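Local coordinates for protein diaminopimelate decarboxylase (Aquifex aeolicus, PDB 2P3E) that probably catalyses the pyridoxal-phosphate-dependent decarboxylation of meso-diaminopimelate to L-lysine, the closing step of lysine biosynthesis, at residues 221-226 with 270-275; 293-298 with 367-372; 305-310 with 339-344. All coordinates share one frame; numbering follows the deposited sequence.

Contact 1 of 3, residues 221-226 with 270-275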
loop_
_atom_site.group_PDB
_atom_site.type_symbol
_atom_site.label_atom_id
_atom_site.label_comp_id
_atom_site.label_asym_id
_atom_site.label_seq_id
_atom_site.Cartn_x
_atom_site.Cartn_y
_atom_site.Cartn_z
ATOM N N LYS B 221 13.131 23.070 24.351
ATOM C CA LYS B 221 11.788 23.668 24.363
ATOM C C LYS B 221 10.833 22.909 25.275
ATOM O O LYS B 221 10.047 23.515 26.001
ATOM C CB LYS B 221 11.200 23.726 22.942
ATOM C CG LYS B 221 12.028 24.479 21.910
ATOM C CD LYS B 221 12.063 25.965 22.159
ATOM C CE LYS B 221 12.783 26.687 21.009
ATOM N NZ LYS B 221 12.792 28.158 21.285
ATOM N N VAL B 222 10.885 21.579 25.216
ATOM C CA VAL B 222 10.043 20.744 26.069
ATOM C C VAL B 222 10.405 20.897 27.547
ATOM O O VAL B 222 9.511 20.951 28.406
ATOM C CB VAL B 222 10.075 19.256 25.638
ATOM C CG1 VAL B 222 9.465 18.366 26.719
ATOM C CG2 VAL B 222 9.305 19.084 24.321
ATOM N N VAL B 223 11.710 20.978 27.829
ATOM C CA VAL B 223 12.204 21.155 29.204
ATOM C C VAL B 223 11.725 22.503 29.757
ATOM O O VAL B 223 11.268 22.587 30.901
ATOM C CB VAL B 223 13.759 21.046 29.288
ATOM C CG1 VAL B 223 14.294 21.565 30.652
ATOM C CG2 VAL B 223 14.196 19.608 29.072
ATOM N N SER B 224 11.830 23.547 28.941
ATOM C CA SER B 224 11.284 24.864 29.306
ATOM C C SER B 224 9.774 24.836 29.548
ATOM O O SER B 224 9.295 25.445 30.511
ATOM C CB SER B 224 11.618 25.909 28.246
ATOM O OG SER B 224 13.034 25.936 28.066
ATOM N N LEU B 225 9.024 24.154 28.674
ATOM C CA LEU B 225 7.584 23.992 28.904
ATOM C C LEU B 225 7.325 23.246 30.214
ATOM O O LEU B 225 6.432 23.616 30.979
ATOM C CB LEU B 225 6.884 23.254 27.745
ATOM C CG LEU B 225 5.351 23.080 27.874
ATOM C CD1 LEU B 225 4.604 24.425 27.989
ATOM C CD2 LEU B 225 4.816 22.291 26.681
ATOM N N TYR B 226 8.099 22.195 30.459
ATOM C CA TYR B 226 7.986 21.420 31.694
ATOM C C TYR B 226 8.170 22.326 32.920
ATOM O O TYR B 226 7.375 22.277 33.859
ATOM C CB TYR B 226 9.021 20.302 31.686
ATOM C CG TYR B 226 9.276 19.628 33.015
ATOM C CD1 TYR B 226 8.477 18.573 33.442
ATOM C CD2 TYR B 226 10.336 20.035 33.840
ATOM C CE1 TYR B 226 8.718 17.925 34.643
ATOM C CE2 TYR B 226 10.571 19.402 35.073
ATOM C CZ TYR B 226 9.758 18.340 35.444
ATOM O OH TYR B 226 9.951 17.697 36.625
ATOM N N GLU B 270 19.035 16.509 33.055
ATOM C CA GLU B 270 19.327 16.664 34.477
ATOM C C GLU B 270 18.415 17.715 35.130
ATOM O O GLU B 270 18.213 17.684 36.347
ATOM C CB GLU B 270 20.816 16.944 34.712
ATOM C CG GLU B 270 21.233 17.047 36.179
ATOM C CD GLU B 270 20.700 15.913 37.098
ATOM O OE1 GLU B 270 20.782 14.717 36.733
ATOM O OE2 GLU B 270 20.212 16.236 38.209
ATOM N N ASN B 271 17.825 18.599 34.323
ATOM C CA ASN B 271 16.908 19.625 34.821
ATOM C C ASN B 271 15.544 19.086 35.253
ATOM O O ASN B 271 14.767 19.805 35.870
ATOM C CB ASN B 271 16.676 20.697 33.754
ATOM C CG ASN B 271 17.925 21.520 33.464
ATOM O OD1 ASN B 271 18.434 22.226 34.337
ATOM N ND2 ASN B 271 18.406 21.448 32.231
ATOM N N VAL B 272 15.239 17.842 34.895
ATOM C CA VAL B 272 13.879 17.344 35.093
ATOM C C VAL B 272 13.782 16.110 35.991
ATOM O O VAL B 272 14.690 15.275 36.029
ATOM C CB VAL B 272 13.154 17.127 33.737
ATOM C CG1 VAL B 272 13.240 18.399 32.877
ATOM C CG2 VAL B 272 13.724 15.958 33.000
ATOM N N LYS B 273 12.686 16.030 36.734
ATOM C CA LYS B 273 12.406 14.892 37.601
ATOM C C LYS B 273 11.538 13.848 36.892
ATOM O O LYS B 273 11.436 12.707 37.352
ATOM C CB LYS B 273 11.675 15.347 38.877
ATOM C CG LYS B 273 12.502 16.179 39.838
ATOM C CD LYS B 273 11.779 16.294 41.198
ATOM C CE LYS B 273 10.571 17.215 41.106
ATOM N NZ LYS B 273 9.886 17.319 42.452
ATOM N N ALA B 274 10.895 14.255 35.799
ATOM C CA ALA B 274 9.983 13.393 35.049
ATOM C C ALA B 274 10.643 12.120 34.515
ATOM O O ALA B 274 11.847 12.097 34.255
ATOM C CB ALA B 274 9.337 14.180 33.920
ATOM N N LYS B 275 9.857 11.050 34.389
ATOM C CA LYS B 275 10.321 9.838 33.709
ATOM C C LYS B 275 10.289 10.093 32.208
ATOM O O LYS B 275 9.295 10.617 31.684
ATOM C CB LYS B 275 9.452 8.629 34.065
ATOM C CG LYS B 275 9.980 7.275 33.514
ATOM C CD LYS B 275 9.425 6.120 34.308
ATOM C CE LYS B 275 9.824 4.777 33.718
ATOM N NZ LYS B 275 11.187 4.367 34.203
#
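Val223 on the helix and Val272 on the irregular segment 270-275 bring the two backbones nearest, with 7.2 Å between Val223 CA and Val272 CA, a gap wide enough to be filled by side chains. Tyr226 contributes the largest share. Its CG stands anti to the backbone N (chi1 165°), which sends the ring off the helix and across to the loop, where Val272 sits over one face. The CB of Val272 lies 4.1 Å from the centroid of the Tyr226 ring, a CH-pi contact, while Val272 CG1 lies against the CD2-CE2 side, 3.5 Å from Tyr226 CD2. A valine suits this place because its short beta-branched side chain presents the CB hydrogen and a methyl to the ring with little conformational freedom to lose. The methyl of Ala274, small enough to fit close in, approaches the ring obliquely, with Ala274 CB 3.9 Å from Tyr226 CE1. At the far end of the ring the hydroxyl lets tyrosine accept a hydrogen bond from the loop backbone, Lys273 N to Tyr226 OH at 3.2 Å and 155°. Lys273 turns its charged end away from the helix. One turn back, Val223 CG1 is 4.0 Å from both Asn271 CB and Val272 CG1, and the Asn271 amide nitrogen turns back to bond Leu268 O. The contact thus ties helix 214-231 to the link between helix 258-269 and strand 275-278, in the outer layer of the pyridoxal-binding alpha/beta barrel; beneath it Tyr226, Val272 and Ala274 all rest on Leu239 of strand 238-240, and Tyr226 also reaches Ile201 of strand 196-202.

Contact 2 of 3, residues 293-298 with 367-372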
loop_
_atom_site.group_PDB
_atom_site.type_symbol
_atom_site.label_atom_id
_atom_site.label_comp_id
_atom_site.label_asym_id
_atom_site.label_seq_id
_atom_site.Cartn_x
_atom_site.Cartn_y
_atom_site.Cartn_z
ATOM N N THR B 293 14.327 -11.973 -2.707
ATOM C CA THR B 293 13.525 -12.052 -3.911
ATOM C C THR B 293 14.269 -12.845 -4.984
ATOM O O THR B 293 15.484 -12.832 -5.021
ATOM C CB THR B 293 13.110 -10.625 -4.412
ATOM O OG1 THR B 293 12.279 -10.739 -5.565
ATOM C CG2 THR B 293 14.328 -9.740 -4.743
ATOM N N GLN B 294 13.523 -13.536 -5.842
ATOM C CA GLN B 294 14.125 -14.333 -6.915
ATOM C C GLN B 294 13.970 -13.647 -8.273
ATOM O O GLN B 294 12.899 -13.134 -8.623
ATOM C CB GLN B 294 13.495 -15.729 -6.937
ATOM C CG GLN B 294 14.126 -16.691 -7.947
ATOM C CD GLN B 294 13.362 -17.983 -8.044
ATOM O OE1 GLN B 294 12.142 -17.992 -8.253
ATOM N NE2 GLN B 294 14.072 -19.088 -7.900
ATOM N N VAL B 295 15.064 -13.638 -9.032
ATOM C CA VAL B 295 15.088 -13.116 -10.391
ATOM C C VAL B 295 14.255 -14.019 -11.316
ATOM O O VAL B 295 14.456 -15.239 -11.357
ATOM C CB VAL B 295 16.549 -12.983 -10.934
ATOM C CG1 VAL B 295 16.528 -12.488 -12.393
ATOM C CG2 VAL B 295 17.395 -12.050 -10.043
ATOM N N GLN B 296 13.304 -13.409 -12.023
ATOM C CA GLN B 296 12.402 -14.104 -12.930
ATOM C C GLN B 296 12.858 -13.922 -14.370
ATOM O O GLN B 296 12.975 -14.906 -15.100
ATOM C CB GLN B 296 10.966 -13.599 -12.759
ATOM C CG GLN B 296 10.411 -13.752 -11.350
ATOM C CD GLN B 296 10.519 -15.170 -10.816
ATOM O OE1 GLN B 296 10.012 -16.118 -11.424
ATOM N NE2 GLN B 296 11.185 -15.326 -9.675
ATOM N N PHE B 297 13.135 -12.676 -14.769
ATOM C CA PHE B 297 13.553 -12.380 -16.146
ATOM C C PHE B 297 14.633 -11.302 -16.191
ATOM O O PHE B 297 14.676 -10.417 -15.326
ATOM C CB PHE B 297 12.374 -11.899 -17.008
ATOM C CG PHE B 297 11.201 -12.831 -17.017
ATOM C CD1 PHE B 297 11.212 -13.982 -17.792
ATOM C CD2 PHE B 297 10.084 -12.555 -16.243
ATOM C CE1 PHE B 297 10.108 -14.859 -17.785
ATOM C CE2 PHE B 297 8.984 -13.416 -16.239
ATOM C CZ PHE B 297 9.001 -14.569 -17.018
ATOM N N LEU B 298 15.496 -11.393 -17.206
ATOM C CA LEU B 298 16.345 -10.274 -17.635
ATOM C C LEU B 298 15.815 -9.771 -18.965
ATOM O O LEU B 298 15.405 -10.566 -19.816
ATOM C CB LEU B 298 17.810 -10.699 -17.803
ATOM C CG LEU B 298 18.496 -11.390 -16.618
ATOM C CD1 LEU B 298 19.893 -11.861 -17.027
ATOM C CD2 LEU B 298 18.583 -10.484 -15.377
ATOM N N GLU B 367 18.333 -16.927 -9.616
ATOM C CA GLU B 367 19.181 -16.457 -8.514
ATOM C C GLU B 367 18.380 -15.575 -7.564
ATOM O O GLU B 367 17.398 -14.969 -7.972
ATOM C CB GLU B 367 20.344 -15.630 -9.038
ATOM C CG GLU B 367 21.499 -16.432 -9.564
ATOM C CD GLU B 367 22.689 -15.543 -9.833
ATOM O OE1 GLU B 367 23.317 -15.028 -8.871
ATOM O OE2 GLU B 367 22.983 -15.356 -11.016
ATOM N N TYR B 368 18.836 -15.484 -6.314
ATOM C CA TYR B 368 18.173 -14.648 -5.307
ATOM C C TYR B 368 18.947 -13.364 -5.002
ATOM O O TYR B 368 20.191 -13.361 -5.026
ATOM C CB TYR B 368 17.977 -15.436 -4.006
ATOM C CG TYR B 368 17.272 -16.753 -4.193
ATOM C CD1 TYR B 368 15.884 -16.804 -4.361
ATOM C CD2 TYR B 368 17.997 -17.959 -4.212
ATOM C CE1 TYR B 368 15.230 -18.041 -4.538
ATOM C CE2 TYR B 368 17.353 -19.193 -4.395
ATOM C CZ TYR B 368 15.983 -19.221 -4.553
ATOM O OH TYR B 368 15.333 -20.425 -4.710
ATOM N N LEU B 369 18.203 -12.288 -4.709
ATOM C CA LEU B 369 18.785 -11.023 -4.242
ATOM C C LEU B 369 18.291 -10.724 -2.815
ATOM O O LEU B 369 17.193 -11.150 -2.437
ATOM C CB LEU B 369 18.368 -9.868 -5.170
ATOM C CG LEU B 369 18.678 -9.993 -6.678
ATOM C CD1 LEU B 369 18.163 -8.784 -7.471
ATOM C CD2 LEU B 369 20.182 -10.150 -6.842
ATOM N N ALA B 370 19.118 -10.029 -2.032
ATOM C CA ALA B 370 18.754 -9.530 -0.714
ATOM C C ALA B 370 18.602 -8.013 -0.729
ATOM O O ALA B 370 19.538 -7.288 -1.082
ATOM C CB ALA B 370 19.790 -9.953 0.338
ATOM N N VAL B 371 17.409 -7.550 -0.360
ATOM C CA VAL B 371 17.107 -6.126 -0.226
ATOM C C VAL B 371 17.254 -5.776 1.258
ATOM O O VAL B 371 16.516 -6.296 2.108
ATOM C CB VAL B 371 15.662 -5.772 -0.730
ATOM C CG1 VAL B 371 15.396 -4.261 -0.647
ATOM C CG2 VAL B 371 15.440 -6.290 -2.176
ATOM N N LEU B 372 18.218 -4.908 1.578
ATOM C CA LEU B 372 18.536 -4.654 2.992
ATOM C C LEU B 372 17.614 -3.599 3.593
ATOM O O LEU B 372 16.886 -2.926 2.856
ATOM C CB LEU B 372 20.008 -4.237 3.161
ATOM C CG LEU B 372 21.081 -5.190 2.615
ATOM C CD1 LEU B 372 22.461 -4.667 3.026
ATOM C CD2 LEU B 372 20.865 -6.639 3.080
#
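The Tyr368 ring and the Gln294 side-chain amide are the flat groups here, lying only 7° from parallel. Gln294 runs out along the ring in an extended chain: its CB meets the ring obliquely, 3.7 Å from Tyr368 CD1, and farther out Gln294 NE2 comes within 3.7 Å of Tyr368 CE1. At the ring's edge, near its plane, lies Thr293 O. Helix 25-32 adds Lys26, Ala29 and Gln30 to the surroundings of the ring. A long, flexible glutamine suits this site, since its methylenes lie against the CD1-CE1 side of the ring while the amide reaches polar partners: Gln294 NE2 donates to Gly366 O, and Gln294 OE1 takes a bond of 3.2 Å from Gln296 NE2.

Behind these side chains the strands pair antiparallel. Thr293 and Leu369 form a hydrogen-bonded pair, with Leu369 N to Thr293 O at 2.8 Å, and Gln294 and Tyr368 the non-hydrogen-bonded pair beside it. Val295 N continues the ladder to Glu367 O at 2.9 Å and an almost straight 171°. On the side away from Tyr368, branched Val295 CG2 packs 4.1 Å from Leu369 CG.

The chemistry is therefore mixed: Val295 and Leu369 make an apolar contact, and the hydroxyl of Thr293, on the same face as Leu369, is satisfied by Asp310. The Glu367 carboxylate accepts from Gln364 N and forms a salt bridge with Arg336, which probably favours its ionised form.

Contact 3 of 3, residues 305-310 with 339-344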
loop_
_atom_site.group_PDB
_atom_site.type_symbol
_atom_site.label_atom_id
_atom_site.label_comp_id
_atom_site.label_asym_id
_atom_site.label_seq_id
_atom_site.Cartn_x
_atom_site.Cartn_y
_atom_site.Cartn_z
ATOM N N HIS B 305 19.198 -2.087 -18.763
ATOM C CA HIS B 305 19.121 -3.469 -18.334
ATOM C C HIS B 305 18.075 -3.548 -17.216
ATOM O O HIS B 305 18.161 -2.827 -16.232
ATOM C CB HIS B 305 20.491 -3.976 -17.865
ATOM C CG HIS B 305 20.525 -5.445 -17.535
ATOM N ND1 HIS B 305 20.071 -6.418 -18.399
ATOM C CD2 HIS B 305 20.989 -6.104 -16.442
ATOM C CE1 HIS B 305 20.240 -7.610 -17.852
ATOM N NE2 HIS B 305 20.810 -7.450 -16.670
ATOM N N PHE B 306 17.076 -4.412 -17.404
ATOM C CA PHE B 306 16.078 -4.688 -16.378
ATOM C C PHE B 306 16.312 -6.077 -15.793
ATOM O O PHE B 306 16.522 -7.062 -16.534
ATOM C CB PHE B 306 14.652 -4.569 -16.944
ATOM C CG PHE B 306 14.301 -3.186 -17.432
ATOM C CD1 PHE B 306 13.698 -2.262 -16.580
ATOM C CD2 PHE B 306 14.557 -2.807 -18.749
ATOM C CE1 PHE B 306 13.370 -0.983 -17.031
ATOM C CE2 PHE B 306 14.229 -1.529 -19.204
ATOM C CZ PHE B 306 13.627 -0.620 -18.339
ATOM N N ILE B 307 16.283 -6.142 -14.464
ATOM C CA ILE B 307 16.313 -7.391 -13.717
ATOM C C ILE B 307 14.930 -7.485 -13.060
ATOM O O ILE B 307 14.623 -6.743 -12.122
ATOM C CB ILE B 307 17.431 -7.380 -12.651
ATOM C CG1 ILE B 307 18.815 -7.230 -13.326
ATOM C CG2 ILE B 307 17.367 -8.624 -11.760
ATOM C CD1 ILE B 307 19.986 -7.114 -12.357
ATOM N N ILE B 308 14.100 -8.388 -13.581
ATOM C CA ILE B 308 12.709 -8.511 -13.120
ATOM C C ILE B 308 12.640 -9.592 -12.054
ATOM O O ILE B 308 13.048 -10.735 -12.297
ATOM C CB ILE B 308 11.746 -8.816 -14.303
ATOM C CG1 ILE B 308 11.867 -7.712 -15.368
ATOM C CG2 ILE B 308 10.282 -8.970 -13.799
ATOM C CD1 ILE B 308 11.276 -8.059 -16.748
ATOM N N VAL B 309 12.145 -9.220 -10.872
ATOM C CA VAL B 309 12.116 -10.116 -9.709
ATOM C C VAL B 309 10.688 -10.383 -9.252
ATOM O O VAL B 309 9.749 -9.787 -9.802
ATOM C CB VAL B 309 13.000 -9.562 -8.532
ATOM C CG1 VAL B 309 14.473 -9.489 -8.965
ATOM C CG2 VAL B 309 12.493 -8.178 -8.042
ATOM N N ASP B 310 10.519 -11.256 -8.251
ATOM C CA ASP B 310 9.160 -11.643 -7.831
ATOM C C ASP B 310 8.585 -10.788 -6.703
ATOM O O ASP B 310 7.427 -10.950 -6.316
ATOM C CB ASP B 310 9.044 -13.162 -7.546
ATOM C CG ASP B 310 9.955 -13.656 -6.407
ATOM O OD1 ASP B 310 10.657 -12.866 -5.735
ATOM O OD2 ASP B 310 9.950 -14.886 -6.178
ATOM N N VAL B 339 26.750 -4.678 -13.479
ATOM C CA VAL B 339 26.008 -3.927 -14.479
ATOM C C VAL B 339 25.150 -2.877 -13.793
ATOM O O VAL B 339 24.821 -3.007 -12.612
ATOM C CB VAL B 339 25.101 -4.833 -15.372
ATOM C CG1 VAL B 339 25.951 -5.663 -16.323
ATOM C CG2 VAL B 339 24.158 -5.727 -14.504
ATOM N N VAL B 340 24.786 -1.844 -14.546
ATOM C CA VAL B 340 23.822 -0.866 -14.083
ATOM C C VAL B 340 22.462 -1.346 -14.569
ATOM O O VAL B 340 22.277 -1.574 -15.769
ATOM C CB VAL B 340 24.125 0.540 -14.624
ATOM C CG1 VAL B 340 23.057 1.523 -14.176
ATOM C CG2 VAL B 340 25.491 0.983 -14.166
ATOM N N ALA B 341 21.529 -1.506 -13.629
ATOM C CA ALA B 341 20.224 -2.089 -13.924
ATOM C C ALA B 341 19.101 -1.416 -13.152
ATOM O O ALA B 341 19.330 -0.824 -12.085
ATOM C CB ALA B 341 20.243 -3.594 -13.610
ATOM N N ASP B 342 17.895 -1.485 -13.724
ATOM C CA ASP B 342 16.660 -1.257 -12.978
ATOM C C ASP B 342 16.202 -2.601 -12.420
ATOM O O ASP B 342 16.039 -3.574 -13.166
ATOM C CB ASP B 342 15.564 -0.703 -13.882
ATOM C CG ASP B 342 15.763 0.767 -14.235
ATOM O OD1 ASP B 342 16.803 1.388 -13.882
ATOM O OD2 ASP B 342 14.829 1.307 -14.852
ATOM N N ILE B 343 15.988 -2.656 -11.109
ATOM C CA ILE B 343 15.551 -3.901 -10.474
ATOM C C ILE B 343 14.081 -3.681 -10.196
ATOM O O ILE B 343 13.712 -2.845 -9.372
ATOM C CB ILE B 343 16.351 -4.203 -9.191
ATOM C CG1 ILE B 343 17.838 -4.353 -9.548
ATOM C CG2 ILE B 343 15.805 -5.506 -8.479
ATOM C CD1 ILE B 343 18.751 -4.304 -8.354
ATOM N N VAL B 344 13.243 -4.397 -10.930
ATOM C CA VAL B 344 11.817 -4.069 -10.972
ATOM C C VAL B 344 10.976 -5.303 -10.612
ATOM O O VAL B 344 11.414 -6.434 -10.804
ATOM C CB VAL B 344 11.424 -3.535 -12.373
ATOM C CG1 VAL B 344 12.198 -2.227 -12.697
ATOM C CG2 VAL B 344 11.683 -4.595 -13.448
HETATM O O HOH W 1 20.490 -0.093 -17.155
#
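The side chains of Phe306 and Asp342 run alongside each other off the same face of the sheet, at the closely packed part of this parallel strand pair. The Phe306 ring stands at 86° to the carboxylate, with Asp342 CB 3.6 Å from Phe306 CD1; Phe306 CG is anti to its own carbonyl carbon (chi1 -63°), which lays the ring alongside its neighbour. Asp342 OD1 accepts from Asp357 N, which helps satisfy the buried acid; a weak, long ion pair joins OD2 to Lys304. Val344 CG1 meets the ring at its edge, and Val344 CG2 packs 3.7 Å from Ile308 CG1. On the other face of the sheet Ile307 stretches its CD1 to 3.7 Å from Ala341 CB, where a small methyl suits the long isoleucine. Val309 closes this end, its CG2 3.4 Å from Val344 O.

The backbone bonds follow the parallel pattern, in which one residue reaches two partners: Ile307 N donates to Asp342 O and Ile307 O accepts from Val344 N. Strands 304-309 and 338-344 are joined by an excursion through helix 318-322 and strand 328-330, and they belong to the mixed sheet of the C-terminal beta-barrel domain usual in this decarboxylase family. Lys175 of the second subunit packs on Phe306 and Val344, and Val109 of that subunit on Ile308.

Toward the start of both strands the pairing opens out. One water bridges the gap, accepting from His305 N at 2.9 Å and donating to Val340 O at 2.7 Å. His305 is partly exposed: His305 CD2 lies 3.7 Å from Val339 CG2, and ND1 bonds Asp300, while the exposed Val340 side chain leads away.

Overall arrangement
Contact 1 belongs to the pyridoxal-binding barrel, whereas contacts 2 and 3 share the mixed sheet at the other end of the chain. The centre of contact 1 is 49 Å from that of contact 2 and 51 Å from that of contact 3, across the middle of the chain. Contact 1 closes first along the sequence; contact 3 then falls wholly between the two segments of contact 2. The centres of contacts 2 and 3 are 9 Å apart, since strands 289-301 and 304-309 are sheet neighbours, joined by a probable hydrogen bond between Gln296 N and Ile308 O. Both also meet the second subunit, so this sheet contributes to the homodimer interface.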